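Local coordinates for protein excinuclease ABC, subunit A. (Deinococcus radiodurans, PDB 2VF7) that is a zinc-containing DNA-binding ABC protein that binds and probably hydrolyses ATP, and probably helps recognise damaged DNA for excision repair, at residues Leu220-Gln225 with Gly253-Ala258. The protein carries 1 engineered substitution. Sequence-based numbering, arbitrary orientation.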
loop_
_atom_site.group_PDB
_atom_site.type_symbol
_atom_site.label_atom_id
_atom_site.label_comp_id
_atom_site.label_asym_id
_atom_site.label_seq_id
_atom_site.Cartn_x
_atom_site.Cartn_y
_atom_site.Cartn_z
ATOM N N LEU A 220 -10.977 -24.830 31.696
ATOM C CA LEU A 220 -10.088 -25.305 30.636
ATOM C C LEU A 220 -10.742 -25.401 29.249
ATOM O O LEU A 220 -10.092 -25.101 28.258
ATOM C CB LEU A 220 -9.512 -26.661 31.041
ATOM C CG LEU A 220 -8.102 -26.847 31.609
ATOM C CD1 LEU A 220 -7.544 -25.664 32.415
ATOM C CD2 LEU A 220 -8.079 -28.124 32.446
ATOM N N PHE A 221 -12.015 -25.796 29.176
ATOM C CA PHE A 221 -12.633 -26.167 27.887
ATOM C C PHE A 221 -13.882 -25.388 27.390
ATOM O O PHE A 221 -14.241 -25.496 26.202
ATOM C CB PHE A 221 -12.874 -27.683 27.818
ATOM C CG PHE A 221 -11.616 -28.504 27.997
ATOM C CD1 PHE A 221 -10.697 -28.641 26.961
ATOM C CD2 PHE A 221 -11.349 -29.138 29.211
ATOM C CE1 PHE A 221 -9.525 -29.404 27.128
ATOM C CE2 PHE A 221 -10.184 -29.906 29.393
ATOM C CZ PHE A 221 -9.266 -30.037 28.349
ATOM N N THR A 222 -14.545 -24.634 28.265
ATOM C CA THR A 222 -15.762 -23.919 27.882
ATOM C C THR A 222 -15.579 -23.015 26.662
ATOM O O THR A 222 -14.467 -22.567 26.396
ATOM C CB THR A 222 -16.375 -23.117 29.062
ATOM O OG1 THR A 222 -17.686 -22.677 28.710
ATOM C CG2 THR A 222 -15.535 -21.905 29.433
ATOM N N ASP A 223 -16.675 -22.779 25.921
ATOM C CA ASP A 223 -16.737 -21.781 24.830
ATOM C C ASP A 223 -17.363 -20.478 25.317
ATOM O O ASP A 223 -17.375 -19.454 24.613
ATOM C CB ASP A 223 -17.604 -22.304 23.688
ATOM C CG ASP A 223 -16.894 -23.335 22.820
ATOM O OD1 ASP A 223 -17.573 -24.285 22.387
ATOM O OD2 ASP A 223 -15.678 -23.190 22.553
ATOM N N GLU A 224 -17.941 -20.565 26.510
ATOM C CA GLU A 224 -18.570 -19.463 27.186
ATOM C C GLU A 224 -17.566 -18.365 27.475
ATOM O O GLU A 224 -16.402 -18.627 27.821
ATOM C CB GLU A 224 -19.207 -19.950 28.493
ATOM C CG GLU A 224 -20.537 -20.722 28.315
ATOM C CD GLU A 224 -21.143 -21.181 29.646
ATOM O OE1 GLU A 224 -20.754 -20.663 30.721
ATOM O OE2 GLU A 224 -22.020 -22.062 29.619
ATOM N N GLN A 225 -18.032 -17.131 27.304
ATOM C CA GLN A 225 -17.224 -15.946 27.539
ATOM C C GLN A 225 -18.007 -14.881 28.296
ATOM O O GLN A 225 -18.221 -13.796 27.747
ATOM C CB GLN A 225 -16.778 -15.335 26.209
ATOM C CG GLN A 225 -16.095 -16.279 25.270
ATOM C CD GLN A 225 -15.274 -15.540 24.257
ATOM O OE1 GLN A 225 -15.682 -15.401 23.098
ATOM N NE2 GLN A 225 -14.106 -15.042 24.682
ATOM N N GLY A 253 -14.591 -7.371 32.697
ATOM C CA GLY A 253 -13.661 -8.338 32.116
ATOM C C GLY A 253 -14.401 -9.398 31.333
ATOM O O GLY A 253 -15.553 -9.693 31.653
ATOM N N THR A 254 -13.727 -10.003 30.347
ATOM C CA THR A 254 -14.316 -11.065 29.513
ATOM C C THR A 254 -13.566 -12.375 29.678
ATOM O O THR A 254 -12.350 -12.459 29.450
ATOM C CB THR A 254 -14.372 -10.658 28.003
ATOM O OG1 THR A 254 -14.936 -9.340 27.882
ATOM C CG2 THR A 254 -15.229 -11.635 27.190
ATOM N N PHE A 255 -14.281 -13.412 30.074
ATOM C CA PHE A 255 -13.637 -14.708 30.289
ATOM C C PHE A 255 -13.180 -15.332 28.973
ATOM O O PHE A 255 -13.826 -15.187 27.947
ATOM C CB PHE A 255 -14.574 -15.668 31.023
ATOM C CG PHE A 255 -13.929 -16.969 31.393
ATOM C CD1 PHE A 255 -12.924 -17.013 32.360
ATOM C CD2 PHE A 255 -14.310 -18.150 30.758
ATOM C CE1 PHE A 255 -12.300 -18.228 32.692
ATOM C CE2 PHE A 255 -13.698 -19.366 31.073
ATOM C CZ PHE A 255 -12.692 -19.409 32.050
ATOM N N SER A 256 -12.027 -15.974 29.000
ATOM C CA SER A 256 -11.610 -16.831 27.914
ATOM C C SER A 256 -11.018 -18.091 28.512
ATOM O O SER A 256 -10.115 -18.027 29.349
ATOM C CB SER A 256 -10.597 -16.151 27.014
ATOM O OG SER A 256 -9.577 -17.086 26.724
ATOM N N SER A 257 -11.535 -19.244 28.102
ATOM C CA SER A 257 -11.048 -20.516 28.639
ATOM C C SER A 257 -9.593 -20.750 28.234
ATOM O O SER A 257 -9.095 -20.087 27.334
ATOM C CB SER A 257 -11.926 -21.660 28.167
ATOM O OG SER A 257 -11.842 -21.790 26.767
ATOM N N ALA A 258 -8.901 -21.677 28.906
ATOM C CA ALA A 258 -7.511 -21.968 28.554
ATOM C C ALA A 258 -7.390 -22.402 27.091
ATOM O O ALA A 258 -6.488 -21.953 26.384
ATOM C CB ALA A 258 -6.911 -23.013 29.482
HETATM O O HOH W 1 -14.012 -19.631 26.349
#
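Ser-257, the N-cap of helix 258-268, donates a hydrogen bond from OG to Thr-222 O, just past the end of helix 213-221, at 2.8 Å and in the carbonyl plane. The contact joins that helix end to the turn between strand 251-254 and helix 258-268, in the UvrA DNA-binding domain, away from the zinc and ADP sites. OG sits between its own backbone N and carbonyl carbon (chi1 64°), where it also caps the N of Arg-260. A water bridges the same turn: it donates to Thr-222 O and Glu-224 O and accepts from Ser-257 N. Thr-222 OG1 accepts from Glu-224 N at 3.1 Å, closing an ST turn. Further along, the extended side chain of Gln-225 donates from NE2 to Phe-255 O at 3.3 Å; that oxygen lies close to the Gln-225 amide plane, and the N-H...O angle is 161°. A leucine here has no N-H to offer, and Phe-255 O would probably be left without that partner. Thr-254 CG2 lies by Gln-225 O. Phe-255 stacks on Trp-218 and packs against helix 187-199. Leu-220 CD1 meets Ala-258 CB at 4.0 Å. At the edge of the Phe-255 ring, in its plane, Thr-222 CG2 approaches CE2 to 3.5 Å and Glu-224 O approaches CD2 to 3.6 Å.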